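Side-chain contacts in imidazolonepropionase (Unidentified, PDB 2Q09), which catalyses the hydrolytic opening of the imidazolone ring of imidazolone-5-propanoate to N-formimidoyl-L-glutamate, the third step of histidine degradation: residues 15-18 and 23-26; 61-66 and 381-386; 181-184 and 189-192. One frame throughout, in Å; residues are numbered along the deposited sequence.

Interaction 1 (15-18 and 23-26); sequences ATLR and DYGL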
loop_
_atom_site.group_PDB
_atom_site.type_symbol
_atom_site.label_atom_id
_atom_site.label_comp_id
_atom_site.label_asym_id
_atom_site.label_seq_id
_atom_site.Cartn_x
_atom_site.Cartn_y
_atom_site.Cartn_z
ATOM N N ALA A 15 -15.632 4.173 -14.772
ATOM C CA ALA A 15 -15.853 4.565 -13.386
ATOM C C ALA A 15 -14.553 5.336 -13.212
ATOM O O ALA A 15 -13.548 4.773 -12.787
ATOM C CB ALA A 15 -15.871 3.340 -12.465
ATOM N N THR A 16 -14.578 6.614 -13.566
ATOM C CA THR A 16 -13.387 7.447 -13.534
ATOM C C THR A 16 -12.771 7.684 -12.179
ATOM O O THR A 16 -11.564 7.922 -12.090
ATOM C CB THR A 16 -13.657 8.832 -14.171
ATOM O OG1 THR A 16 -14.589 9.557 -13.360
ATOM C CG2 THR A 16 -14.245 8.659 -15.578
ATOM N N LEU A 17 -13.585 7.620 -11.129
ATOM C CA LEU A 17 -13.082 7.887 -9.786
ATOM C C LEU A 17 -12.434 9.278 -9.769
ATOM O O LEU A 17 -11.492 9.535 -9.009
ATOM C CB LEU A 17 -12.061 6.816 -9.349
ATOM C CG LEU A 17 -12.542 5.577 -8.572
ATOM C CD1 LEU A 17 -13.138 6.022 -7.234
ATOM C CD2 LEU A 17 -13.600 4.806 -9.392
ATOM N N ARG A 18 -12.948 10.176 -10.608
ATOM C CA ARG A 18 -12.426 11.541 -10.667
ATOM C C ARG A 18 -12.693 12.263 -9.345
ATOM O O ARG A 18 -13.774 12.151 -8.771
ATOM C CB ARG A 18 -13.074 12.329 -11.810
ATOM C CG ARG A 18 -12.626 11.931 -13.203
ATOM C CD ARG A 18 -13.242 12.861 -14.247
ATOM N NE ARG A 18 -12.803 14.239 -14.053
ATOM C CZ ARG A 18 -13.319 15.287 -14.681
ATOM N NH1 ARG A 18 -14.300 15.129 -15.550
ATOM N NH2 ARG A 18 -12.847 16.498 -14.437
ATOM N N ASP A 23 -19.424 10.090 -6.088
ATOM C CA ASP A 23 -19.323 8.643 -5.982
ATOM C C ASP A 23 -18.163 8.047 -6.783
ATOM O O ASP A 23 -16.996 8.354 -6.524
ATOM C CB ASP A 23 -20.648 8.001 -6.402
ATOM C CG ASP A 23 -21.833 8.566 -5.637
ATOM O OD1 ASP A 23 -21.727 8.734 -4.407
ATOM O OD2 ASP A 23 -22.876 8.840 -6.265
ATOM N N TYR A 24 -18.493 7.196 -7.750
ATOM C CA TYR A 24 -17.498 6.516 -8.582
ATOM C C TYR A 24 -17.098 7.296 -9.825
ATOM O O TYR A 24 -16.210 6.871 -10.569
ATOM C CB TYR A 24 -18.043 5.159 -9.033
ATOM C CG TYR A 24 -18.266 4.177 -7.911
ATOM C CD1 TYR A 24 -17.196 3.483 -7.343
ATOM C CD2 TYR A 24 -19.551 3.933 -7.414
ATOM C CE1 TYR A 24 -17.398 2.568 -6.311
ATOM C CE2 TYR A 24 -19.764 3.025 -6.380
ATOM C CZ TYR A 24 -18.681 2.346 -5.837
ATOM O OH TYR A 24 -18.874 1.441 -4.823
ATOM N N GLY A 25 -17.753 8.428 -10.061
ATOM C CA GLY A 25 -17.443 9.197 -11.250
ATOM C C GLY A 25 -17.766 8.382 -12.492
ATOM O O GLY A 25 -17.048 8.454 -13.488
ATOM N N LEU A 26 -18.842 7.595 -12.427
ATOM C CA LEU A 26 -19.263 6.759 -13.553
ATOM C C LEU A 26 -19.842 7.620 -14.669
ATOM O O LEU A 26 -20.580 8.571 -14.402
ATOM C CB LEU A 26 -20.329 5.752 -13.110
ATOM C CG LEU A 26 -19.906 4.384 -12.569
ATOM C CD1 LEU A 26 -21.109 3.693 -11.959
ATOM C CD2 LEU A 26 -19.314 3.537 -13.702
HETATM O O HOH W 1 -14.961 9.558 -8.016
#
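T16 and G25 meet where a loop doubles back on itself, within the long connection between strand 12-14 and strand 30-35; T16 also makes an ST turn, its hydroxyl accepting from the backbone two residues on. How one short side chain can organise a turn is seen by following T16 outward. T16 CB lies 3.5 Å from G25 O, and the methyl CG2 rests against the same oxygen. The hydroxyl OG1, set between the backbone N and the carbonyl carbon (chi1 67°), can thereby serve both arms of the loop. T16 OG1 donates to G25 O at 2.7 Å, in the carbonyl plane and on a lone pair, and accepts from R18 N at 3.3 Å. G25 O is gripped a second time by T16 N, which sits well above the carbonyl plane, so that one residue supplies both donors. Next along, L17 N donates to Y24 O at 2.8 Å.

G25 has a positive phi (63°), a conformation favouring glycine, and a CB there would run into T16 OG1. The apolar contacts flank this polar centre. A15, whose backbone is bridged to that of L26, receives the CD2 methyl of L26 3.7 Å from its CB. L17 brings CD2 to the edge of the Y24 ring, near its plane, with Y24 CD1 4.3 Å away. Beyond the loop, Y24 packs on helix 343-349 and its ring meets that of H382 at about a right angle, while A15 reaches L63 and T65 of strand 63-73. At the far end a water takes over from direct bonding, bridging R18 O at 3.0 Å and D23 O at 2.8 Å.

Interaction 2 (61-66 and 381-386); sequences GKLVTP and GHPAEL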
loop_
_atom_site.group_PDB
_atom_site.type_symbol
_atom_site.label_atom_id
_atom_site.label_comp_id
_atom_site.label_asym_id
_atom_site.label_seq_id
_atom_site.Cartn_x
_atom_site.Cartn_y
_atom_site.Cartn_z
ATOM N N GLY A 61 -19.213 -2.301 -23.728
ATOM C CA GLY A 61 -19.855 -1.771 -22.539
ATOM C C GLY A 61 -19.316 -2.203 -21.186
ATOM O O GLY A 61 -19.832 -1.749 -20.166
ATOM N N LYS A 62 -18.292 -3.057 -21.164
ATOM C CA LYS A 62 -17.726 -3.521 -19.890
ATOM C C LYS A 62 -17.233 -2.353 -19.047
ATOM O O LYS A 62 -16.714 -1.359 -19.557
ATOM C CB LYS A 62 -16.531 -4.457 -20.092
ATOM C CG LYS A 62 -16.712 -5.611 -21.051
ATOM C CD LYS A 62 -17.488 -6.772 -20.471
ATOM C CE LYS A 62 -17.111 -8.057 -21.213
ATOM N NZ LYS A 62 -17.163 -7.895 -22.686
ATOM N N LEU A 63 -17.371 -2.508 -17.739
ATOM C CA LEU A 63 -16.936 -1.504 -16.782
ATOM C C LEU A 63 -15.408 -1.370 -16.778
ATOM O O LEU A 63 -14.686 -2.374 -16.809
ATOM C CB LEU A 63 -17.393 -1.922 -15.386
ATOM C CG LEU A 63 -16.765 -1.210 -14.190
ATOM C CD1 LEU A 63 -17.296 0.224 -14.096
ATOM C CD2 LEU A 63 -17.115 -1.999 -12.908
ATOM N N VAL A 64 -14.916 -0.136 -16.730
ATOM C CA VAL A 64 -13.479 0.092 -16.664
ATOM C C VAL A 64 -13.195 1.001 -15.473
ATOM O O VAL A 64 -13.947 1.931 -15.197
ATOM C CB VAL A 64 -12.934 0.721 -17.971
ATOM C CG1 VAL A 64 -13.621 2.050 -18.250
ATOM C CG2 VAL A 64 -11.436 0.918 -17.864
ATOM N N THR A 65 -12.116 0.713 -14.759
ATOM C CA THR A 65 -11.742 1.499 -13.587
ATOM C C THR A 65 -10.228 1.682 -13.588
ATOM O O THR A 65 -9.512 1.035 -14.338
ATOM C CB THR A 65 -12.073 0.777 -12.259
ATOM O OG1 THR A 65 -11.176 -0.326 -12.090
ATOM C CG2 THR A 65 -13.497 0.244 -12.275
ATOM N N PRO A 66 -9.723 2.578 -12.740
ATOM C CA PRO A 66 -8.272 2.786 -12.671
ATOM C C PRO A 66 -7.707 1.497 -12.061
ATOM O O PRO A 66 -8.470 0.719 -11.463
ATOM C CB PRO A 66 -8.126 3.927 -11.682
ATOM C CG PRO A 66 -9.403 4.703 -11.844
ATOM C CD PRO A 66 -10.435 3.580 -11.933
ATOM N N GLY A 381 -20.743 -5.993 -13.421
ATOM C CA GLY A 381 -21.493 -4.809 -13.796
ATOM C C GLY A 381 -21.308 -3.479 -13.095
ATOM O O GLY A 381 -21.341 -2.434 -13.742
ATOM N N HIS A 382 -21.095 -3.505 -11.786
ATOM C CA HIS A 382 -20.976 -2.266 -11.036
ATOM C C HIS A 382 -19.738 -2.283 -10.128
ATOM O O HIS A 382 -19.374 -3.321 -9.580
ATOM C CB HIS A 382 -22.262 -2.089 -10.227
ATOM C CG HIS A 382 -22.424 -0.736 -9.615
ATOM N ND1 HIS A 382 -21.798 -0.369 -8.443
ATOM C CD2 HIS A 382 -23.160 0.332 -10.001
ATOM C CE1 HIS A 382 -22.144 0.866 -8.132
ATOM N NE2 HIS A 382 -22.970 1.316 -9.060
ATOM N N PRO A 383 -19.068 -1.125 -9.966
ATOM C CA PRO A 383 -17.874 -1.055 -9.120
ATOM C C PRO A 383 -18.089 -1.421 -7.648
ATOM O O PRO A 383 -17.146 -1.829 -6.963
ATOM C CB PRO A 383 -17.397 0.385 -9.317
ATOM C CG PRO A 383 -18.672 1.130 -9.586
ATOM C CD PRO A 383 -19.380 0.193 -10.539
ATOM N N ALA A 384 -19.315 -1.267 -7.161
ATOM C CA ALA A 384 -19.614 -1.612 -5.773
ATOM C C ALA A 384 -19.255 -3.078 -5.525
ATOM O O ALA A 384 -18.905 -3.472 -4.407
ATOM C CB ALA A 384 -21.107 -1.383 -5.475
ATOM N N GLU A 385 -19.339 -3.889 -6.575
ATOM C CA GLU A 385 -19.039 -5.307 -6.443
ATOM C C GLU A 385 -17.571 -5.612 -6.115
ATOM O O GLU A 385 -17.258 -6.683 -5.589
ATOM C CB GLU A 385 -19.447 -6.062 -7.714
ATOM C CG GLU A 385 -19.128 -7.545 -7.618
ATOM C CD GLU A 385 -19.913 -8.400 -8.590
ATOM O OE1 GLU A 385 -19.694 -9.625 -8.582
ATOM O OE2 GLU A 385 -20.746 -7.864 -9.356
ATOM N N LEU A 386 -16.670 -4.676 -6.401
ATOM C CA LEU A 386 -15.252 -4.916 -6.134
ATOM C C LEU A 386 -14.940 -5.063 -4.645
ATOM O O LEU A 386 -14.014 -5.783 -4.276
ATOM C CB LEU A 386 -14.403 -3.803 -6.750
ATOM C CG LEU A 386 -14.580 -3.676 -8.265
ATOM C CD1 LEU A 386 -13.589 -2.658 -8.827
ATOM C CD2 LEU A 386 -14.368 -5.023 -8.918
#
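L63 and P383 make the apolar part of this contact, their side chains crossing at about a right angle. The CB of L63 points toward the 381-386 turn, and with CG anti to the backbone N (chi1 165°) the branch extends to it. L63 CD2 does most of the touching: it lies 3.6 Å from P383 N and 3.8 Å from H382 C, so it rests on the peptide link before the proline as well as on the ring, where P383 CD is 3.9 Å away. CD1 meets the same ring carbon slightly farther off.

Polar bonding works within each segment. H382 to E385 form a type I beta turn leading into the short helix 385-388, and H382 caps it: A384 N donates to H382 ND1 at 2.9 Å in a nearly straight bond (163°), tilted modestly from the imidazole plane. E385 N adds a backbone bond to H382 O. One face of the imidazole carries P383 CD, 3.2 Å above its plane and offset toward the rim. On the strand, T65 OG1 donates to P66 O at 3.0 Å and is also bonded to W378 NE1.

Outside the two segments, L63 pairs by backbone hydrogen bonding with W378 of strand 375-378, and Y24 touches P383 and A384.

Interaction 3 (181-184 and 189-192); sequences PEYR and SWVE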
loop_
_atom_site.group_PDB
_atom_site.type_symbol
_atom_site.label_atom_id
_atom_site.label_comp_id
_atom_site.label_asym_id
_atom_site.label_seq_id
_atom_site.Cartn_x
_atom_site.Cartn_y
_atom_site.Cartn_z
ATOM N N PRO A 181 18.378 -7.365 17.675
ATOM C CA PRO A 181 18.978 -7.985 18.865
ATOM C C PRO A 181 20.325 -7.384 19.245
ATOM O O PRO A 181 20.620 -7.184 20.425
ATOM C CB PRO A 181 19.112 -9.449 18.457
ATOM C CG PRO A 181 17.951 -9.639 17.528
ATOM C CD PRO A 181 18.001 -8.390 16.684
ATOM N N GLU A 182 21.137 -7.092 18.235
ATOM C CA GLU A 182 22.467 -6.538 18.451
ATOM C C GLU A 182 22.463 -5.162 19.122
ATOM O O GLU A 182 23.478 -4.726 19.651
ATOM C CB GLU A 182 23.221 -6.459 17.116
ATOM C CG GLU A 182 23.412 -7.785 16.393
ATOM C CD GLU A 182 22.172 -8.258 15.647
ATOM O OE1 GLU A 182 21.253 -7.440 15.411
ATOM O OE2 GLU A 182 22.124 -9.451 15.275
ATOM N N TYR A 183 21.320 -4.480 19.094
ATOM C CA TYR A 183 21.194 -3.151 19.698
ATOM C C TYR A 183 20.191 -3.137 20.844
ATOM O O TYR A 183 19.824 -2.075 21.334
ATOM C CB TYR A 183 20.730 -2.131 18.659
ATOM C CG TYR A 183 21.712 -1.868 17.550
ATOM C CD1 TYR A 183 22.593 -0.789 17.610
ATOM C CD2 TYR A 183 21.751 -2.692 16.433
ATOM C CE1 TYR A 183 23.488 -0.539 16.577
ATOM C CE2 TYR A 183 22.643 -2.451 15.392
ATOM C CZ TYR A 183 23.506 -1.373 15.471
ATOM O OH TYR A 183 24.385 -1.121 14.445
ATOM N N ARG A 184 19.753 -4.320 21.258
ATOM C CA ARG A 184 18.777 -4.479 22.333
ATOM C C ARG A 184 18.944 -3.512 23.506
ATOM O O ARG A 184 17.963 -2.966 24.012
ATOM C CB ARG A 184 18.835 -5.919 22.848
ATOM C CG ARG A 184 17.698 -6.317 23.764
ATOM C CD ARG A 184 17.909 -7.716 24.351
ATOM N NE ARG A 184 17.981 -8.778 23.347
ATOM C CZ ARG A 184 19.094 -9.185 22.743
ATOM N NH1 ARG A 184 20.260 -8.623 23.028
ATOM N NH2 ARG A 184 19.043 -10.166 21.858
ATOM N N SER A 189 21.536 3.800 19.413
ATOM C CA SER A 189 22.681 3.493 18.578
ATOM C C SER A 189 22.154 2.981 17.240
ATOM O O SER A 189 22.729 3.258 16.186
ATOM C CB SER A 189 23.551 2.433 19.257
ATOM O OG SER A 189 24.851 2.414 18.695
ATOM N N TRP A 190 21.047 2.245 17.295
ATOM C CA TRP A 190 20.429 1.702 16.091
ATOM C C TRP A 190 19.858 2.866 15.283
ATOM O O TRP A 190 19.956 2.896 14.061
ATOM C CB TRP A 190 19.321 0.707 16.470
ATOM C CG TRP A 190 18.500 0.225 15.308
ATOM C CD1 TRP A 190 17.138 0.263 15.199
ATOM C CD2 TRP A 190 18.987 -0.354 14.087
ATOM N NE1 TRP A 190 16.745 -0.253 13.983
ATOM C CE2 TRP A 190 17.858 -0.638 13.284
ATOM C CE3 TRP A 190 20.267 -0.659 13.594
ATOM C CZ2 TRP A 190 17.967 -1.215 12.013
ATOM C CZ3 TRP A 190 20.375 -1.234 12.325
ATOM C CH2 TRP A 190 19.229 -1.505 11.552
ATOM N N VAL A 191 19.262 3.831 15.971
ATOM C CA VAL A 191 18.706 4.993 15.295
ATOM C C VAL A 191 19.821 5.750 14.569
ATOM O O VAL A 191 19.635 6.198 13.437
ATOM C CB VAL A 191 17.989 5.936 16.291
ATOM C CG1 VAL A 191 17.527 7.199 15.573
ATOM C CG2 VAL A 191 16.794 5.220 16.907
ATOM N N GLU A 192 20.983 5.883 15.207
ATOM C CA GLU A 192 22.100 6.573 14.565
ATOM C C GLU A 192 22.525 5.855 13.287
ATOM O O GLU A 192 22.839 6.484 12.281
ATOM C CB GLU A 192 23.303 6.665 15.506
ATOM C CG GLU A 192 23.356 7.945 16.332
ATOM C CD GLU A 192 24.666 8.101 17.085
ATOM O OE1 GLU A 192 24.868 9.161 17.711
ATOM O OE2 GLU A 192 25.490 7.162 17.054
#
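Y183 and W190 cross at about a right angle as side chains, yet their rings lie obliquely, the planes inclined at 48° and the centroid of the Y183 ring 5.1 Å from that of the W190 six-membered ring. W190 comes in over one face of the tyrosine. W190 CB stands 4.0 Å from the centroid of the Y183 ring in a CH-pi contact, and W190 CE3 approaches Y183 CE2 to 3.5 Å. With CG anti to the backbone N (chi1 172°), the indole swings past the tyrosine so that its CE3 corner lies over the face, offset toward the rim. S189 instead meets the ring at its edge, S189 CB lying near the plane and 3.7 Å from Y183 CD1. The tyrosine ends a 3-10 segment, 181-183, and packs on the first turn of helix 187-204, which follows strand 168-176 in this TIM-barrel-type amidohydrolase. An alanine in place of Y183 is likely to leave the W190 CB and CE3 without their aromatic cover and to deprive T193 OG1 of the phenol OH bonded to it. Deeper in, W190 NE1 makes a weak hydrogen bond to A175 O, and the W190 side chain is about 7 Å from that of H177, which lines the inhibitor pocket.

How the interactions relate
Interactions 1 and 2 are neighbours, their centres about 10 Å apart, whereas interaction 3 lies across the chain's centre, its centre about 47 and 49 Å from theirs. Both of the first two involve strand 63-73, which carries one side of interaction 2 and is touched by A15 and L26 of interaction 1, and both have side chains on helix 343-349. They also meet directly: A15 N and V64 O, 2.8 Å apart, are probably hydrogen-bonded. Interaction 1, largely buried, is held by backbone and hydroxyl bonds; interaction 2, half exposed, joins residues far apart in sequence through aliphatic packing. Interaction 3, partly buried, is local like interaction 1 but relies on aromatic surfaces, nearest the inhibitor pocket.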